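Local coordinates for SusD-like carbohydrate binding protein BF1063 (Bacteroides fragilis NCTC 9343, PDB 3I4G), which probably binds carbohydrate at the bacterial outer membrane for glycan uptake, like SusD, at residues P383-Y387 / A388-L392; Q403-Q407 / G408-E412. All coordinates share one frame; numbering follows the deposited sequence.

Interaction 1. Residues P383-Y387 / A388-L392; sequences PVIRY and AEVLL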
loop_
_atom_site.group_PDB
_atom_site.type_symbol
_atom_site.label_atom_id
_atom_site.label_comp_id
_atom_site.label_asym_id
_atom_site.label_seq_id
_atom_site.Cartn_x
_atom_site.Cartn_y
_atom_site.Cartn_z
ATOM N N PRO A 383 6.435 -4.870 3.076
ATOM C CA PRO A 383 7.171 -3.678 2.672
ATOM C C PRO A 383 6.314 -2.430 2.528
ATOM O O PRO A 383 5.149 -2.512 2.098
ATOM C CB PRO A 383 7.728 -4.077 1.303
ATOM C CG PRO A 383 7.844 -5.585 1.397
ATOM C CD PRO A 383 6.615 -5.969 2.100
ATOM N N VAL A 384 6.915 -1.295 2.899
ATOM C CA VAL A 384 6.318 0.021 2.759
ATOM C C VAL A 384 6.985 0.761 1.604
ATOM O O VAL A 384 6.324 1.406 0.791
ATOM C CB VAL A 384 6.435 0.792 4.080
ATOM C CG1 VAL A 384 5.853 2.170 3.911
ATOM C CG2 VAL A 384 5.691 0.062 5.199
ATOM N N ILE A 385 8.310 0.691 1.510
ATOM C CA ILE A 385 9.075 1.275 0.418
ATOM C C ILE A 385 10.007 0.215 -0.143
ATOM O O ILE A 385 10.875 -0.309 0.562
ATOM C CB ILE A 385 9.943 2.477 0.855
ATOM C CG1 ILE A 385 9.105 3.606 1.479
ATOM C CG2 ILE A 385 10.796 3.010 -0.316
ATOM C CD1 ILE A 385 8.102 4.319 0.550
ATOM N N ARG A 386 9.812 -0.098 -1.413
ATOM C CA ARG A 386 10.670 -1.011 -2.172
ATOM C C ARG A 386 11.481 -0.230 -3.197
ATOM O O ARG A 386 11.018 0.750 -3.797
ATOM C CB ARG A 386 9.844 -2.105 -2.876
ATOM C CG ARG A 386 9.074 -2.961 -1.943
ATOM C CD ARG A 386 8.585 -4.270 -2.532
ATOM N NE ARG A 386 7.548 -4.217 -3.564
ATOM C CZ ARG A 386 7.731 -4.417 -4.876
ATOM N NH1 ARG A 386 8.942 -4.480 -5.448
ATOM N NH2 ARG A 386 6.668 -4.497 -5.655
ATOM N N TYR A 387 12.689 -0.733 -3.451
ATOM C CA TYR A 387 13.538 -0.084 -4.470
ATOM C C TYR A 387 12.854 -0.068 -5.851
ATOM O O TYR A 387 13.073 0.831 -6.628
ATOM C CB TYR A 387 14.908 -0.750 -4.543
ATOM C CG TYR A 387 15.982 -0.005 -5.322
ATOM C CD1 TYR A 387 16.308 1.293 -5.007
ATOM C CD2 TYR A 387 16.687 -0.638 -6.340
ATOM C CE1 TYR A 387 17.319 1.945 -5.680
ATOM C CE2 TYR A 387 17.686 0.010 -7.014
ATOM C CZ TYR A 387 17.991 1.286 -6.677
ATOM O OH TYR A 387 19.034 1.944 -7.329
ATOM N N ALA A 388 12.015 -1.064 -6.178
ATOM C CA ALA A 388 11.319 -0.978 -7.451
ATOM C C ALA A 388 10.454 0.269 -7.548
ATOM O O ALA A 388 10.345 0.863 -8.622
ATOM C CB ALA A 388 10.444 -2.171 -7.654
ATOM N N GLU A 389 9.829 0.692 -6.446
ATOM C CA GLU A 389 9.039 1.922 -6.481
ATOM C C GLU A 389 9.967 3.123 -6.675
ATOM O O GLU A 389 9.624 4.084 -7.368
ATOM C CB GLU A 389 8.226 2.105 -5.203
ATOM C CG GLU A 389 7.413 3.407 -5.276
ATOM C CD GLU A 389 6.703 3.810 -4.003
ATOM O OE1 GLU A 389 6.528 2.965 -3.107
ATOM O OE2 GLU A 389 6.309 5.007 -3.906
ATOM N N VAL A 390 11.133 3.118 -6.039
ATOM C CA VAL A 390 12.098 4.194 -6.220
ATOM C C VAL A 390 12.503 4.349 -7.682
ATOM O O VAL A 390 12.545 5.472 -8.196
ATOM C CB VAL A 390 13.354 3.948 -5.331
ATOM C CG1 VAL A 390 14.476 4.930 -5.631
ATOM C CG2 VAL A 390 12.966 3.994 -3.839
ATOM N N LEU A 391 12.805 3.232 -8.341
ATOM C CA LEU A 391 13.207 3.279 -9.749
ATOM C C LEU A 391 12.080 3.770 -10.633
ATOM O O LEU A 391 12.283 4.632 -11.497
ATOM C CB LEU A 391 13.674 1.901 -10.223
ATOM C CG LEU A 391 14.905 1.324 -9.561
ATOM C CD1 LEU A 391 15.246 -0.061 -10.142
ATOM C CD2 LEU A 391 16.109 2.266 -9.711
ATOM N N LEU A 392 10.857 3.283 -10.406
ATOM C CA LEU A 392 9.723 3.747 -11.217
ATOM C C LEU A 392 9.345 5.184 -10.872
ATOM O O LEU A 392 8.889 5.925 -11.730
ATOM C CB LEU A 392 8.532 2.811 -11.072
ATOM C CG LEU A 392 8.741 1.378 -11.533
ATOM C CD1 LEU A 392 7.560 0.481 -11.169
ATOM C CD2 LEU A 392 9.035 1.329 -13.030
HETATM O O HOH W 1 7.289 0.395 -2.522
#

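Interaction 2. Residues Q403-Q407 / G408-E412; sequences QTITQ and GILDE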
loop_
_atom_site.group_PDB
_atom_site.type_symbol
_atom_site.label_atom_id
_atom_site.label_comp_id
_atom_site.label_asym_id
_atom_site.label_seq_id
_atom_site.Cartn_x
_atom_site.Cartn_y
_atom_site.Cartn_z
ATOM N N GLN A 403 12.302 15.909 -18.781
ATOM C CA GLN A 403 13.714 15.568 -18.955
ATOM C C GLN A 403 13.800 14.427 -20.018
ATOM O O GLN A 403 12.985 13.529 -20.012
ATOM C CB GLN A 403 14.386 15.228 -17.603
ATOM C CG GLN A 403 14.379 16.376 -16.534
ATOM C CD GLN A 403 15.218 16.079 -15.259
ATOM O OE1 GLN A 403 16.339 15.557 -15.355
ATOM N NE2 GLN A 403 14.671 16.416 -14.059
ATOM N N THR A 404 14.780 14.497 -20.931
ATOM C CA THR A 404 14.969 13.516 -22.023
ATOM C C THR A 404 15.217 12.125 -21.447
ATOM O O THR A 404 15.978 11.960 -20.506
ATOM C CB THR A 404 16.126 13.870 -22.951
ATOM O OG1 THR A 404 17.363 13.798 -22.219
ATOM C CG2 THR A 404 15.924 15.265 -23.509
ATOM N N ILE A 405 14.502 11.158 -21.992
ATOM C CA ILE A 405 14.637 9.791 -21.563
ATOM C C ILE A 405 15.472 9.053 -22.600
ATOM O O ILE A 405 15.217 9.152 -23.802
ATOM C CB ILE A 405 13.274 9.135 -21.448
ATOM C CG1 ILE A 405 12.325 9.990 -20.574
ATOM C CG2 ILE A 405 13.430 7.709 -20.933
ATOM C CD1 ILE A 405 12.825 10.241 -19.174
ATOM N N THR A 406 16.504 8.379 -22.125
ATOM C CA THR A 406 17.382 7.582 -22.959
ATOM C C THR A 406 17.170 6.105 -22.682
ATOM O O THR A 406 16.615 5.720 -21.649
ATOM C CB THR A 406 18.850 7.873 -22.675
ATOM O OG1 THR A 406 19.192 7.458 -21.345
ATOM C CG2 THR A 406 19.163 9.367 -22.855
ATOM N N GLN A 407 17.644 5.259 -23.582
ATOM C CA GLN A 407 17.567 3.833 -23.333
ATOM C C GLN A 407 18.354 3.483 -22.062
ATOM O O GLN A 407 17.951 2.589 -21.333
ATOM C CB GLN A 407 18.069 3.021 -24.526
ATOM C CG GLN A 407 17.824 1.536 -24.422
ATOM C CD GLN A 407 16.337 1.222 -24.364
ATOM O OE1 GLN A 407 15.572 1.735 -25.181
ATOM N NE2 GLN A 407 15.926 0.377 -23.425
ATOM N N GLY A 408 19.454 4.171 -21.775
ATOM C CA GLY A 408 20.203 3.937 -20.552
ATOM C C GLY A 408 19.356 4.176 -19.313
ATOM O O GLY A 408 19.418 3.411 -18.336
ATOM N N ILE A 409 18.595 5.262 -19.316
ATOM C CA ILE A 409 17.691 5.560 -18.186
ATOM C C ILE A 409 16.608 4.493 -18.072
ATOM O O ILE A 409 16.296 4.044 -16.977
ATOM C CB ILE A 409 17.081 6.963 -18.319
ATOM C CG1 ILE A 409 18.160 8.005 -18.082
ATOM C CG2 ILE A 409 15.913 7.187 -17.331
ATOM C CD1 ILE A 409 17.761 9.435 -18.504
ATOM N N LEU A 410 16.038 4.074 -19.198
ATOM C CA LEU A 410 15.042 3.008 -19.161
ATOM C C LEU A 410 15.665 1.744 -18.585
ATOM O O LEU A 410 15.052 1.056 -17.777
ATOM C CB LEU A 410 14.462 2.731 -20.556
ATOM C CG LEU A 410 13.674 3.844 -21.227
ATOM C CD1 LEU A 410 13.342 3.479 -22.664
ATOM C CD2 LEU A 410 12.380 4.162 -20.442
ATOM N N ASP A 411 16.881 1.415 -19.006
ATOM C CA ASP A 411 17.532 0.192 -18.554
ATOM C C ASP A 411 17.834 0.189 -17.060
ATOM O O ASP A 411 17.751 -0.861 -16.426
ATOM C CB ASP A 411 18.793 -0.059 -19.381
ATOM C CG ASP A 411 18.467 -0.465 -20.801
ATOM O OD1 ASP A 411 17.269 -0.784 -21.093
ATOM O OD2 ASP A 411 19.409 -0.484 -21.628
ATOM N N GLU A 412 18.115 1.353 -16.488
ATOM C CA GLU A 412 18.407 1.429 -15.050
ATOM C C GLU A 412 17.125 1.499 -14.199
ATOM O O GLU A 412 17.190 1.371 -12.984
ATOM C CB GLU A 412 19.347 2.607 -14.725
ATOM C CG GLU A 412 18.727 3.938 -14.808
ATOM C CD GLU A 412 19.685 5.113 -14.472
ATOM O OE1 GLU A 412 20.700 4.897 -13.778
ATOM O OE2 GLU A 412 19.369 6.239 -14.905
#

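Interaction 1. Residues P383-Y387 / A388-L392
One face of the Y387 phenol ring carries L391, which sits a full helical turn further on; CG of L391 lies 4.0 Å above the ring plane, displaced toward the rim, and CD2 makes an off-centre CH-pi contact 4.1 Å from the ring centroid. V390 meets the same ring obliquely, its CB 4.0 Å from CD1 of Y387. These contacts form at a strand-to-helix junction, where strand 380-386 gives way to helix 387-400 with R386 as the N-cap residue. The tyrosine reaches its neighbours because CG stands anti to the backbone N (chi1 -167°), which swings the ring alongside the first turn. Outside the two segments, I224 and M225 of helix 214-227 pack on it, so a large aromatic suits this place between two helices.

The backbone starts the helix in the usual way. The carbonyl O of R386 receives N of V390 at 3.3 Å in the carbonyl plane and, more weakly, N of E389, while O of Y387 takes N of L391. The R386 side chain turns instead to a cluster of carboxylates, forming salt bridges with E250, E447 and E451 that offset the cost of burying its charge. Bent at chi3, it brings NH1 within 3.5 Å of CB of A388, whose small methyl leaves room for the guanidinium.

Earlier in the strand, V384 and I385 both face F253 in a classic beta bulge. CG2 of I385 touches CG2 of V390, adding an apolar link between the bulge and the helix. E389, extended beyond CG, has OE2 in a salt bridge with R206, while OE1 accepts from a water at 2.7 Å, and that same water receives the backbone N-H of R386.

Interaction 2. Residues Q403-Q407 / G408-E412
A threonine N-cap opens helix 407-412: OG1 of T406 accepts N-H of I409 at 3.0 Å in a fairly straight bond (162°). With chi1 at 66°, OG1 lies between the backbone N and the carbonyl carbon, turned toward the first helical turn. Threonine suits this position because a short side chain with a hydroxyl can fold back to accept a first-turn N-H that has no preceding carbonyl to bond. The same residue serves twice, since its carbonyl O takes N of L410 in the carbonyl plane.

Q407 and D411, one turn apart, are tied along the helix surface. The glutamine chain bends at chi2, bringing NE2 2.9 Å from OD1 of D411. The acceptor lies almost in the amide plane, yet the donor comes from above the carboxylate, and the two planes are 52° apart. NE2 also binds O of V428, and OD1 also accepts from N415, so both ends of the bridge are held from outside.

On the inner side CG2 of I405 meets CD2 of L410 at 3.7 Å, the two side chains crossing at about a right angle. Separately, CD1 of I409 lies 3.7 Å from O of T404. I405 and I409 pack on L398 of helix 387-400, and I405 and L410 on L436 of helix 433-447.

Overall arrangement
Interactions 1 and 2 both lie where a helix begins, on two helices that follow each other in the chain, and their centres are about 18 Å apart. They meet directly, with CD2 of L391 packed 3.6 Å from O of E412. The junction at 383-392 is entirely buried, about 11 Å from the centre of the chain; it is built from an aromatic ring and aliphatic branches, and its charged side chains pair with residues elsewhere in the chain. The turn at 403-412, about 27 Å out, is partly exposed: a threonine hydroxyl caps it and an uncharged amide pairs with a carboxylate, leaving the apolar residues to face the adjoining helices.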